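Local coordinates for protein probable starch synthase 4, chloroplastic/amyloplastic (Arabidopsis thaliana, PDB 6GNE) that belongs to the GT-B glycosyltransferases as a probable starch synthase and binds adenosine-5'-diphosphate and a glycan in the cleft between its two lobes, at residues 16-21 and 110-115; 22-25 and 29-32. One frame throughout, in Å; residues are numbered along the deposited sequence.

Segments 16-21 and 22-25 share the loop between strand 11-15 and helix 27-41; 29-32 lies at the start of that helix, and 110-115 comes from the loop before helix 117-134. Interaction 2 is nested within the chain loop closed by interaction 1, their centres about 8 Å apart. Two probable hydrogen bonds join them: V25 N to E18 OE1 at 2.8 Å, and A20 N to G29 O, also at 2.8 Å. Interaction 1 faces the glycan, whose AC1 unit comes within about 4 Å of the E18 side chain. Interaction 2 meets adenosine-5'-diphosphate through K24 and D30, while its V31 touches AC1. E18, bonded to both Y112 and the backbone of V25, lies between the two sites.

Interaction 1. Residues 16-21 and 110-115; sequences AAEMAP and QFYGEQ. With GLC (alpha-D-glucopyranose), chain C.
A17 and E18 meet the side chain of Y112 where two loops of the N-terminal Rossmann-like domain of a GT-B fold come together, one following strand 11-15 and the other preceding helix 117-134. A17 comes first: its methyl CB lies near the plane of the Y112 ring, at the edge, 3.9 Å from CE1. A small apolar residue suits this buried place, since it also packs on F121 of helix 117-134. E18 follows and makes the polar part of the contact. Its CG stands beside the backbone N (chi1 -64°) and the chain then runs extended, which carries the carboxylate out to the phenol. Y112 OH donates to E18 OE2 at 2.5 Å, using the lone pair of OE2 that points away from the other oxygen, and the carboxylate and ring planes stand 69° apart. Besides V25 N, the second oxygen, OE1, accepts from G26 N and, weakly, from G29 N, so three backbone N-H groups gather on it and both ends of this buried carboxylate are engaged. Held by its hydroxyl, the Y112 ring offers one face to an alpha-D-glucopyranose of the glycan, as aromatic residues commonly do in sugar sites; W147 and Q148 hydrogen-bond the same sugar. Its C2 sits 3.9 Å above the ring plane, offset toward the rim.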
loop_
_atom_site.group_PDB
_atom_site.type_symbol
_atom_site.label_atom_id
_atom_site.label_comp_id
_atom_site.label_asym_id
_atom_site.label_seq_id
_atom_site.Cartn_x
_atom_site.Cartn_y
_atom_site.Cartn_z
ATOM N N ALA A 16 -3.939 -11.361 5.072
ATOM C CA ALA A 16 -2.849 -10.498 4.641
ATOM C C ALA A 16 -1.783 -10.402 5.694
ATOM O O ALA A 16 -2.024 -10.737 6.863
ATOM C CB ALA A 16 -3.397 -9.112 4.335
ATOM N N ALA A 17 -0.627 -9.899 5.289
ATOM C CA ALA A 17 0.482 -9.676 6.220
ATOM C C ALA A 17 0.436 -8.324 6.907
ATOM O O ALA A 17 1.185 -8.116 7.847
ATOM C CB ALA A 17 1.815 -9.852 5.496
ATOM N N GLU A 18 -0.435 -7.427 6.451
ATOM C CA GLU A 18 -0.586 -6.084 7.031
ATOM C C GLU A 18 -2.028 -5.618 7.127
ATOM O O GLU A 18 -2.891 -6.010 6.334
ATOM C CB GLU A 18 0.117 -5.028 6.161
ATOM C CG GLU A 18 1.617 -5.139 6.036
ATOM C CD GLU A 18 2.150 -4.095 5.043
ATOM O OE1 GLU A 18 1.925 -2.868 5.239
ATOM O OE2 GLU A 18 2.795 -4.503 4.058
ATOM N N MET A 19 -2.246 -4.739 8.095
ATOM C CA MET A 19 -3.450 -3.943 8.192
ATOM C C MET A 19 -3.138 -2.673 8.985
ATOM O O MET A 19 -2.640 -2.723 10.116
ATOM C CB MET A 19 -4.554 -4.712 8.896
ATOM C CG MET A 19 -5.921 -4.015 8.828
ATOM S SD MET A 19 -7.091 -4.689 10.001
ATOM C CE MET A 19 -8.321 -3.409 9.962
ATOM N N ALA A 20 -3.448 -1.541 8.384
ATOM C CA ALA A 20 -3.251 -0.258 9.030
ATOM C C ALA A 20 -4.325 -0.076 10.102
ATOM O O ALA A 20 -5.493 -0.385 9.832
ATOM C CB ALA A 20 -3.320 0.858 7.996
ATOM N N PRO A 21 -3.981 0.420 11.297
ATOM C CA PRO A 21 -2.639 0.905 11.726
ATOM C C PRO A 21 -1.803 -0.102 12.507
ATOM O O PRO A 21 -0.657 0.150 12.724
ATOM C CB PRO A 21 -2.993 2.034 12.694
ATOM C CG PRO A 21 -4.279 1.569 13.310
ATOM C CD PRO A 21 -5.014 0.740 12.293
ATOM N N GLN A 110 10.370 -7.483 13.463
ATOM C CA GLN A 110 10.229 -6.941 12.101
ATOM C C GLN A 110 9.010 -7.531 11.428
ATOM O O GLN A 110 8.669 -8.693 11.682
ATOM C CB GLN A 110 11.433 -7.350 11.220
ATOM C CG GLN A 110 12.753 -6.676 11.502
ATOM C CD GLN A 110 13.093 -5.672 10.458
ATOM O OE1 GLN A 110 13.013 -4.459 10.699
ATOM N NE2 GLN A 110 13.456 -6.167 9.265
ATOM N N PHE A 111 8.395 -6.771 10.534
ATOM C CA PHE A 111 7.355 -7.321 9.675
ATOM C C PHE A 111 7.933 -8.200 8.556
ATOM O O PHE A 111 7.592 -9.388 8.426
ATOM C CB PHE A 111 6.510 -6.204 9.085
ATOM C CG PHE A 111 5.738 -5.442 10.116
ATOM C CD1 PHE A 111 4.720 -6.073 10.828
ATOM C CD2 PHE A 111 6.014 -4.117 10.370
ATOM C CE1 PHE A 111 3.994 -5.377 11.783
ATOM C CE2 PHE A 111 5.293 -3.406 11.323
ATOM C CZ PHE A 111 4.287 -4.033 12.044
ATOM N N TYR A 112 8.824 -7.606 7.768
ATOM C CA TYR A 112 9.421 -8.270 6.612
ATOM C C TYR A 112 10.931 -8.242 6.708
ATOM O O TYR A 112 11.493 -7.513 7.500
ATOM C CB TYR A 112 9.059 -7.556 5.322
ATOM C CG TYR A 112 7.591 -7.381 5.038
ATOM C CD1 TYR A 112 6.709 -8.445 5.164
ATOM C CD2 TYR A 112 7.094 -6.157 4.582
ATOM C CE1 TYR A 112 5.370 -8.298 4.862
ATOM C CE2 TYR A 112 5.756 -5.989 4.288
ATOM C CZ TYR A 112 4.879 -7.066 4.428
ATOM O OH TYR A 112 3.539 -6.923 4.122
ATOM N N GLY A 113 11.558 -9.062 5.873
ATOM C CA GLY A 113 12.990 -9.018 5.646
ATOM C C GLY A 113 13.821 -10.067 6.336
ATOM O O GLY A 113 15.040 -9.968 6.325
ATOM N N GLU A 114 13.193 -11.086 6.905
ATOM C CA GLU A 114 13.934 -12.205 7.468
ATOM C C GLU A 114 14.384 -13.146 6.338
ATOM O O GLU A 114 13.765 -13.214 5.277
ATOM C CB GLU A 114 13.067 -12.965 8.478
ATOM C CG GLU A 114 12.584 -12.123 9.664
ATOM C CD GLU A 114 13.702 -11.725 10.628
ATOM O OE1 GLU A 114 14.217 -12.617 11.325
ATOM O OE2 GLU A 114 14.053 -10.526 10.706
ATOM N N GLN A 115 15.454 -13.896 6.601
ATOM C CA GLN A 115 16.012 -14.826 5.621
ATOM C C GLN A 115 15.038 -15.959 5.290
ATOM O O GLN A 115 15.029 -16.477 4.182
ATOM C CB GLN A 115 17.386 -15.374 6.098
ATOM C CG GLN A 115 18.353 -15.841 4.993
ATOM C CD GLN A 115 18.749 -14.739 3.951
ATOM O OE1 GLN A 115 18.556 -13.509 4.154
ATOM N NE2 GLN A 115 19.315 -15.189 2.822
HETATM C C1 GLC C . 9.872 -7.176 1.315
HETATM C C2 GLC C . 8.537 -7.910 1.210
HETATM C C3 GLC C . 7.604 -7.189 0.238
HETATM C C4 GLC C . 7.398 -5.767 0.746
HETATM C C5 GLC C . 8.748 -5.067 0.795
HETATM C C6 GLC C . 8.613 -3.663 1.371
HETATM O O2 GLC C . 8.769 -9.265 0.828
HETATM O O3 GLC C . 6.346 -7.846 0.149
HETATM O O4 GLC C . 6.483 -5.068 -0.095
HETATM O O5 GLC C . 9.655 -5.802 1.632
HETATM O O6 GLC C . 9.919 -3.121 1.600
#

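Interaction 2. Residues 22-25 and 29-32; sequences VAKV and GDVV. With ADP (adenosine-5'-diphosphate), chain F.
K24 reaches across to D30 in the first turn of helix 27-41, and the two side chains meet in a salt bridge beside the ribose of adenosine-5'-diphosphate. The lysine chain is fully extended, with CG anti to the backbone N (chi1 177°), and this length brings its ammonium to the sugar. NZ donates to D30 OD1 at 2.7 Å, arriving on the syn side about 20° out of the carboxylate plane, and it also donates to O3' of the nucleotide, 3.0 Å away. That hydroxyl in turn donates to D30 OD2 at 2.8 Å. Lysine, aspartate and ribose therefore form a closed ring in which O3' both accepts and donates and each carboxylate oxygen has a partner; the ammonium probably stabilises the aspartate's negative charge. G29, with no side chain, lies close against this loop, its CA 5.0 Å from K24 CA. G27 N, R317 and K322 add further hydrogen bonds to the nucleotide, the last two from the C-terminal domain. K24 opens the K-X-G-G-L signature, here KVGGL, of the nucleotide site of GT-B starch and glycogen synthases.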
loop_
_atom_site.group_PDB
_atom_site.type_symbol
_atom_site.label_atom_id
_atom_site.label_comp_id
_atom_site.label_asym_id
_atom_site.label_seq_id
_atom_site.Cartn_x
_atom_site.Cartn_y
_atom_site.Cartn_z
ATOM N N VAL A 22 -2.417 -1.227 12.892
ATOM C CA VAL A 22 -1.841 -2.213 13.770
ATOM C C VAL A 22 -0.591 -2.898 13.229
ATOM O O VAL A 22 0.335 -3.200 13.990
ATOM C CB VAL A 22 -2.911 -3.264 14.203
ATOM C CG1 VAL A 22 -3.436 -4.118 13.038
ATOM C CG2 VAL A 22 -2.378 -4.168 15.297
ATOM N N ALA A 23 -0.552 -3.158 11.928
ATOM C CA ALA A 23 0.605 -3.753 11.299
ATOM C C ALA A 23 0.774 -3.178 9.918
ATOM O O ALA A 23 0.147 -3.654 8.978
ATOM C CB ALA A 23 0.430 -5.254 11.237
ATOM N N LYS A 24 1.623 -2.156 9.802
ATOM C CA LYS A 24 1.756 -1.396 8.583
ATOM C C LYS A 24 3.200 -1.109 8.220
ATOM O O LYS A 24 3.973 -0.594 9.040
ATOM C CB LYS A 24 1.038 -0.065 8.736
ATOM C CG LYS A 24 1.201 0.807 7.511
ATOM C CD LYS A 24 0.671 2.193 7.732
ATOM C CE LYS A 24 0.905 3.022 6.483
ATOM N NZ LYS A 24 -0.026 4.176 6.409
ATOM N N VAL A 25 3.535 -1.402 6.961
ATOM C CA VAL A 25 4.818 -1.038 6.358
ATOM C C VAL A 25 4.610 0.011 5.253
ATOM O O VAL A 25 5.340 0.984 5.189
ATOM C CB VAL A 25 5.538 -2.288 5.795
ATOM C CG1 VAL A 25 6.781 -1.878 4.980
ATOM C CG2 VAL A 25 5.919 -3.222 6.948
ATOM N N GLY A 29 -1.024 -2.435 3.828
ATOM C CA GLY A 29 -1.732 -2.272 5.073
ATOM C C GLY A 29 -2.848 -1.245 5.013
ATOM O O GLY A 29 -3.875 -1.464 5.631
ATOM N N ASP A 30 -2.632 -0.119 4.325
ATOM C CA ASP A 30 -3.657 0.915 4.201
ATOM C C ASP A 30 -4.880 0.399 3.460
ATOM O O ASP A 30 -6.023 0.659 3.862
ATOM C CB ASP A 30 -3.130 2.155 3.457
ATOM C CG ASP A 30 -2.289 3.059 4.325
ATOM O OD1 ASP A 30 -2.189 2.874 5.552
ATOM O OD2 ASP A 30 -1.741 4.028 3.774
ATOM N N VAL A 31 -4.604 -0.318 2.373
ATOM C CA VAL A 31 -5.629 -0.850 1.502
ATOM C C VAL A 31 -6.490 -1.907 2.186
ATOM O O VAL A 31 -7.721 -1.891 2.049
ATOM C CB VAL A 31 -5.004 -1.387 0.192
ATOM C CG1 VAL A 31 -6.030 -2.182 -0.641
ATOM C CG2 VAL A 31 -4.431 -0.200 -0.615
ATOM N N VAL A 32 -5.856 -2.802 2.933
ATOM C CA VAL A 32 -6.600 -3.877 3.584
ATOM C C VAL A 32 -7.641 -3.262 4.506
ATOM O O VAL A 32 -8.792 -3.653 4.441
ATOM C CB VAL A 32 -5.684 -4.874 4.327
ATOM C CG1 VAL A 32 -6.479 -5.827 5.204
ATOM C CG2 VAL A 32 -4.889 -5.657 3.296
HETATM P PB ADP F . 4.262 2.028 -0.878
HETATM O O1B ADP F . 3.173 1.013 -0.692
HETATM O O2B ADP F . 5.043 2.406 0.347
HETATM O O3B ADP F . 5.177 1.638 -2.015
HETATM P PA ADP F . 2.012 3.825 -1.067
HETATM O O1A ADP F . 1.904 5.244 -1.544
HETATM O O2A ADP F . 1.037 2.865 -1.699
HETATM O O3A ADP F . 3.544 3.397 -1.322
HETATM O "O5'" ADP F . 1.817 3.725 0.524
HETATM C "C5'" ADP F . 2.637 4.453 1.440
HETATM C "C4'" ADP F . 2.004 4.656 2.828
HETATM O "O4'" ADP F . 3.025 4.614 3.838
HETATM C "C3'" ADP F . 1.366 6.018 3.005
HETATM O "O3'" ADP F . 0.356 5.919 3.995
HETATM C "C2'" ADP F . 2.486 6.870 3.542
HETATM O "O2'" ADP F . 2.026 7.998 4.264
HETATM C "C1'" ADP F . 3.172 5.894 4.452
HETATM N N9 ADP F . 4.617 6.155 4.633
HETATM C C8 ADP F . 5.606 5.865 3.779
HETATM N N7 ADP F . 6.803 6.203 4.309
HETATM C C5 ADP F . 6.587 6.719 5.529
HETATM C C6 ADP F . 7.416 7.288 6.637
HETATM N N6 ADP F . 8.764 7.372 6.507
HETATM N N1 ADP F . 6.763 7.715 7.754
HETATM C C2 ADP F . 5.410 7.641 7.850
HETATM N N3 ADP F . 4.619 7.147 6.884
HETATM C C4 ADP F . 5.139 6.685 5.729
#